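Local coordinates for cytochrome P450 reductase (PDB 5OGX), which passes electrons from NADH, through FAD and a [2Fe-2S] cluster, to a partner cytochrome P450 that O-demethylates lignin-derived aromatics such as guaiacol, at residues Cys45-Ala59 and Leu73-Val87. Residues are numbered along the deposited sequence; the frame is centred on the assembly and turned at random.
Sequences CKLQVLSGEVDHGGA and LALACQARPLADTEV. Unlike the reference sequence in segment 45-59: Gly-58 (reference Ala). With FES (Fe2/s2 (inorganic) cluster), chain C.
Strand 46-51 pairs antiparallel with both 73-75, through Leu-47 and Ala-74, and 85-87, through Ser-51 and Glu-86, while 54-55 pairs separately with 80-81, a beta-grasp framework of the plant-type ferredoxin kind, which holds a [2Fe-2S] cluster at one end. A classic beta bulge interrupts the pairing with 85-87: Leu-50 N gives Glu-86 O a short bond (2.7 Å), and Ser-51 N adds a weak one to the same oxygen. Ala-74 CB meets Val-49 CG2 and Val-54 CG2, joining strand 46-51 to 54-55 through one methyl; separately, Leu-47 CD1 rests on Ala-76 CB at 3.6 Å, beside helix 22-28. The His-56 ring, one face under Val-54 CG2, turns its edge to segment 73-75, where CE1 lies 3.1 Å from Leu-73 O; water bridges join ND1 to Leu-75 N and, weakly, NE2 to Leu-73 O. Thr-85 shows how one side chain can serve two chemistries. With OG1 beside the backbone N (chi1 -68°), the hydroxyl donates to Ala-83 O and accepts from Glu-53 N (3.2 Å), while CG2 turns to Val-49 CG1 and Val-54 CG1. A valine here would probably leave Glu-53 N and Ala-83 O without their hydroxyl partner. At the cluster end, Leu-75 O accepts from both Gln-78 N and Ala-79 N, closing the turn that contains Cys-77. Cys-45 SG and Cys-77 SG each bind the iron FE2 at 2.4 Å, and Cys-77 N donates to Cys-45 SG (3.4 Å, 164° at the hydrogen).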
loop_
_atom_site.group_PDB
_atom_site.type_symbol
_atom_site.label_atom_id
_atom_site.label_comp_id
_atom_site.label_asym_id
_atom_site.label_seq_id
_atom_site.Cartn_x
_atom_site.Cartn_y
_atom_site.Cartn_z
ATOM N N CYS A 45 4.781 10.472 6.875
ATOM C CA CYS A 45 6.200 10.496 7.209
ATOM C C CYS A 45 6.634 11.813 7.847
ATOM O O CYS A 45 7.832 12.089 7.914
ATOM C CB CYS A 45 7.046 10.237 5.969
ATOM S SG CYS A 45 7.015 11.662 4.857
ATOM N N LYS A 46 5.687 12.624 8.307
ATOM C CA LYS A 46 6.027 13.916 8.885
ATOM C C LYS A 46 6.946 13.727 10.092
ATOM O O LYS A 46 6.776 12.796 10.890
ATOM C CB LYS A 46 4.748 14.648 9.288
ATOM C CG LYS A 46 4.917 16.150 9.481
ATOM C CD LYS A 46 3.565 16.839 9.555
ATOM C CE LYS A 46 3.013 17.133 8.171
ATOM N NZ LYS A 46 1.639 17.722 8.239
ATOM N N LEU A 47 7.922 14.615 10.209
ATOM C CA LEU A 47 8.986 14.542 11.197
ATOM C C LEU A 47 9.145 15.909 11.834
ATOM O O LEU A 47 8.848 16.925 11.205
ATOM C CB LEU A 47 10.344 14.197 10.564
ATOM C CG LEU A 47 10.630 12.939 9.765
ATOM C CD1 LEU A 47 11.979 13.061 9.119
ATOM C CD2 LEU A 47 10.613 11.786 10.723
ATOM N N GLN A 48 9.643 15.937 13.068
ATOM C CA GLN A 48 10.189 17.166 13.635
ATOM C C GLN A 48 11.699 17.147 13.470
ATOM O O GLN A 48 12.361 16.180 13.861
ATOM C CB GLN A 48 9.831 17.348 15.117
ATOM C CG GLN A 48 10.471 18.623 15.711
ATOM C CD GLN A 48 10.408 18.699 17.237
ATOM O OE1 GLN A 48 10.063 17.732 17.911
ATOM N NE2 GLN A 48 10.759 19.863 17.784
ATOM N N VAL A 49 12.247 18.208 12.883
ATOM C CA VAL A 49 13.694 18.355 12.805
ATOM C C VAL A 49 14.163 18.912 14.143
ATOM O O VAL A 49 13.825 20.042 14.500
ATOM C CB VAL A 49 14.106 19.269 11.646
ATOM C CG1 VAL A 49 15.607 19.477 11.661
ATOM C CG2 VAL A 49 13.661 18.651 10.322
ATOM N N LEU A 50 14.934 18.123 14.889
ATOM C CA LEU A 50 15.397 18.540 16.213
ATOM C C LEU A 50 16.685 19.347 16.151
ATOM O O LEU A 50 16.863 20.284 16.934
ATOM C CB LEU A 50 15.610 17.322 17.112
ATOM C CG LEU A 50 14.368 16.444 17.313
ATOM C CD1 LEU A 50 14.728 15.064 17.870
ATOM C CD2 LEU A 50 13.388 17.150 18.241
ATOM N N SER A 51 17.591 18.978 15.247
ATOM C CA SER A 51 18.823 19.709 15.008
ATOM C C SER A 51 19.263 19.421 13.581
ATOM O O SER A 51 18.929 18.375 13.013
ATOM C CB SER A 51 19.918 19.323 16.009
ATOM O OG SER A 51 20.232 17.946 15.892
ATOM N N GLY A 52 19.997 20.361 13.005
ATOM C CA GLY A 52 20.404 20.268 11.617
ATOM C C GLY A 52 19.527 21.099 10.702
ATOM O O GLY A 52 18.897 22.079 11.104
ATOM N N GLU A 53 19.487 20.688 9.437
ATOM C CA GLU A 53 18.815 21.488 8.428
ATOM C C GLU A 53 18.518 20.609 7.225
ATOM O O GLU A 53 19.321 19.742 6.862
ATOM C CB GLU A 53 19.666 22.700 8.013
ATOM C CG GLU A 53 18.907 23.725 7.175
ATOM C CD GLU A 53 19.818 24.720 6.468
ATOM O OE1 GLU A 53 21.057 24.536 6.496
ATOM O OE2 GLU A 53 19.286 25.685 5.876
ATOM N N VAL A 54 17.361 20.835 6.617
ATOM C CA VAL A 54 16.949 20.060 5.460
ATOM C C VAL A 54 16.479 20.997 4.361
ATOM O O VAL A 54 16.108 22.150 4.598
ATOM C CB VAL A 54 15.841 19.043 5.807
ATOM C CG1 VAL A 54 16.350 18.046 6.846
ATOM C CG2 VAL A 54 14.589 19.761 6.312
ATOM N N ASP A 55 16.531 20.484 3.141
ATOM C CA ASP A 55 15.847 21.076 2.006
ATOM C C ASP A 55 14.530 20.333 1.845
ATOM O O ASP A 55 14.519 19.100 1.795
ATOM C CB ASP A 55 16.693 20.963 0.740
ATOM C CG ASP A 55 15.918 21.329 -0.505
ATOM O OD1 ASP A 55 15.675 22.536 -0.711
ATOM O OD2 ASP A 55 15.545 20.416 -1.267
ATOM N N HIS A 56 13.423 21.075 1.793
ATOM C CA HIS A 56 12.114 20.432 1.781
ATOM C C HIS A 56 11.741 19.827 0.435
ATOM O O HIS A 56 10.715 19.145 0.354
ATOM C CB HIS A 56 11.043 21.425 2.223
ATOM C CG HIS A 56 11.122 21.765 3.676
ATOM N ND1 HIS A 56 10.832 20.853 4.668
ATOM C CD2 HIS A 56 11.495 22.904 4.308
ATOM C CE1 HIS A 56 11.002 21.424 5.849
ATOM N NE2 HIS A 56 11.402 22.669 5.657
ATOM N N GLY A 57 12.538 20.047 -0.605
ATOM C CA GLY A 57 12.299 19.370 -1.872
ATOM C C GLY A 57 10.933 19.676 -2.450
ATOM O O GLY A 57 10.487 20.830 -2.483
ATOM N N GLY A 58 10.250 18.630 -2.907
ATOM C CA GLY A 58 8.971 18.802 -3.568
ATOM C C GLY A 58 7.773 18.698 -2.648
ATOM O O GLY A 58 6.662 18.414 -3.104
ATOM N N ALA A 59 7.981 18.933 -1.358
ATOM C CA ALA A 59 6.906 18.809 -0.384
ATOM C C ALA A 59 5.762 19.766 -0.713
ATOM O O ALA A 59 5.972 20.988 -0.735
ATOM C CB ALA A 59 7.436 19.081 1.026
ATOM N N LEU A 73 8.987 21.321 11.068
ATOM C CA LEU A 73 8.529 20.026 10.583
ATOM C C LEU A 73 8.989 19.815 9.145
ATOM O O LEU A 73 9.327 20.760 8.428
ATOM C CB LEU A 73 7.007 19.909 10.669
ATOM C CG LEU A 73 6.376 20.172 12.038
ATOM C CD1 LEU A 73 4.912 19.764 12.013
ATOM C CD2 LEU A 73 7.130 19.439 13.142
ATOM N N ALA A 74 8.987 18.550 8.727
ATOM C CA ALA A 74 9.395 18.168 7.379
ATOM C C ALA A 74 8.704 16.862 7.017
ATOM O O ALA A 74 8.133 16.184 7.870
ATOM C CB ALA A 74 10.919 18.009 7.278
ATOM N N LEU A 75 8.745 16.528 5.734
ATOM C CA LEU A 75 8.327 15.212 5.258
ATOM C C LEU A 75 9.579 14.398 4.962
ATOM O O LEU A 75 10.395 14.792 4.118
ATOM C CB LEU A 75 7.464 15.320 4.000
ATOM C CG LEU A 75 6.177 16.128 4.088
ATOM C CD1 LEU A 75 5.458 16.080 2.740
ATOM C CD2 LEU A 75 5.303 15.566 5.215
ATOM N N ALA A 76 9.725 13.262 5.649
ATOM C CA ALA A 76 10.905 12.424 5.442
ATOM C C ALA A 76 11.093 12.036 3.976
ATOM O O ALA A 76 12.231 11.904 3.513
ATOM C CB ALA A 76 10.820 11.167 6.306
ATOM N N CYS A 77 10.006 11.811 3.239
ATOM C CA CYS A 77 10.186 11.381 1.852
ATOM C C CYS A 77 10.520 12.525 0.911
ATOM O O CYS A 77 10.860 12.270 -0.252
ATOM C CB CYS A 77 8.935 10.666 1.326
ATOM S SG CYS A 77 7.529 11.782 1.158
ATOM N N GLN A 78 10.449 13.777 1.373
ATOM C CA GLN A 78 10.819 14.903 0.533
ATOM C C GLN A 78 12.068 15.615 1.021
ATOM O O GLN A 78 12.730 16.287 0.228
ATOM C CB GLN A 78 9.653 15.903 0.468
ATOM C CG GLN A 78 8.379 15.247 -0.000
ATOM C CD GLN A 78 8.504 14.817 -1.441
ATOM O OE1 GLN A 78 8.938 15.604 -2.291
ATOM N NE2 GLN A 78 8.162 13.573 -1.726
ATOM N N ALA A 79 12.427 15.445 2.288
ATOM C CA ALA A 79 13.493 16.232 2.888
ATOM C C ALA A 79 14.856 15.615 2.598
ATOM O O ALA A 79 15.053 14.407 2.764
ATOM C CB ALA A 79 13.272 16.344 4.401
ATOM N N ARG A 80 15.795 16.447 2.150
ATOM C CA ARG A 80 17.173 16.021 2.023
ATOM C C ARG A 80 18.049 16.839 2.965
ATOM O O ARG A 80 17.857 18.049 3.094
ATOM C CB ARG A 80 17.686 16.169 0.581
ATOM C CG ARG A 80 16.874 15.350 -0.422
ATOM C CD ARG A 80 17.310 15.612 -1.874
ATOM N NE ARG A 80 16.654 14.667 -2.775
ATOM C CZ ARG A 80 15.405 14.801 -3.213
ATOM N NH1 ARG A 80 14.678 15.853 -2.843
ATOM N NH2 ARG A 80 14.879 13.882 -4.017
ATOM N N PRO A 81 19.000 16.203 3.637
ATOM C CA PRO A 81 19.783 16.906 4.655
ATOM C C PRO A 81 20.762 17.876 4.022
ATOM O O PRO A 81 21.332 17.606 2.963
ATOM C CB PRO A 81 20.518 15.773 5.379
ATOM C CG PRO A 81 20.647 14.691 4.324
ATOM C CD PRO A 81 19.376 14.780 3.520
ATOM N N LEU A 82 20.947 19.015 4.684
ATOM C CA LEU A 82 22.007 19.962 4.348
ATOM C C LEU A 82 23.087 19.999 5.416
ATOM O O LEU A 82 24.059 20.761 5.289
ATOM C CB LEU A 82 21.416 21.358 4.137
ATOM C CG LEU A 82 20.262 21.439 3.140
ATOM C CD1 LEU A 82 19.496 22.747 3.298
ATOM C CD2 LEU A 82 20.778 21.280 1.718
ATOM N N ALA A 83 22.932 19.197 6.464
ATOM C CA ALA A 83 23.890 19.052 7.553
ATOM C C ALA A 83 23.504 17.789 8.308
ATOM O O ALA A 83 22.467 17.179 8.033
ATOM C CB ALA A 83 23.887 20.273 8.477
ATOM N N ASP A 84 24.345 17.389 9.258
ATOM C CA ASP A 84 23.946 16.302 10.144
ATOM C C ASP A 84 22.652 16.693 10.842
ATOM O O ASP A 84 22.520 17.817 11.342
ATOM C CB ASP A 84 25.037 16.006 11.167
ATOM C CG ASP A 84 26.326 15.568 10.525
ATOM O OD1 ASP A 84 26.315 15.276 9.312
ATOM O OD2 ASP A 84 27.346 15.513 11.240
ATOM N N THR A 85 21.682 15.781 10.839
ATOM C CA THR A 85 20.314 16.132 11.190
ATOM C C THR A 85 19.716 15.060 12.083
ATOM O O THR A 85 19.793 13.869 11.774
ATOM C CB THR A 85 19.469 16.323 9.924
ATOM O OG1 THR A 85 19.924 17.491 9.227
ATOM C CG2 THR A 85 17.985 16.471 10.247
ATOM N N GLU A 86 19.128 15.496 13.191
ATOM C CA GLU A 86 18.449 14.627 14.141
ATOM C C GLU A 86 16.954 14.888 14.044
ATOM O O GLU A 86 16.528 16.044 14.081
ATOM C CB GLU A 86 18.942 14.902 15.567
ATOM C CG GLU A 86 18.212 14.093 16.622
ATOM C CD GLU A 86 18.629 14.437 18.044
ATOM O OE1 GLU A 86 18.140 13.756 18.974
ATOM O OE2 GLU A 86 19.436 15.374 18.235
ATOM N N VAL A 87 16.151 13.824 13.929
ATOM C CA VAL A 87 14.724 14.007 13.718
ATOM C C VAL A 87 13.920 13.199 14.729
ATOM O O VAL A 87 14.415 12.265 15.358
ATOM C CB VAL A 87 14.294 13.628 12.285
ATOM C CG1 VAL A 87 15.083 14.445 11.263
ATOM C CG2 VAL A 87 14.463 12.140 12.052
HETATM FE FE1 FES C . 3.714 9.862 2.149
HETATM FE FE2 FES C . 5.972 10.995 2.820
HETATM S S1 FES C . 4.097 12.017 2.462
HETATM S S2 FES C . 5.576 8.834 2.711
HETATM O O HOH W 1 21.829 15.780 17.328
HETATM O O HOH W 2 14.868 17.908 -0.938
HETATM O O HOH W 3 10.013 18.220 3.707
HETATM O O HOH W 4 11.380 22.752 8.693
HETATM O O HOH W 5 11.832 16.214 -2.825
#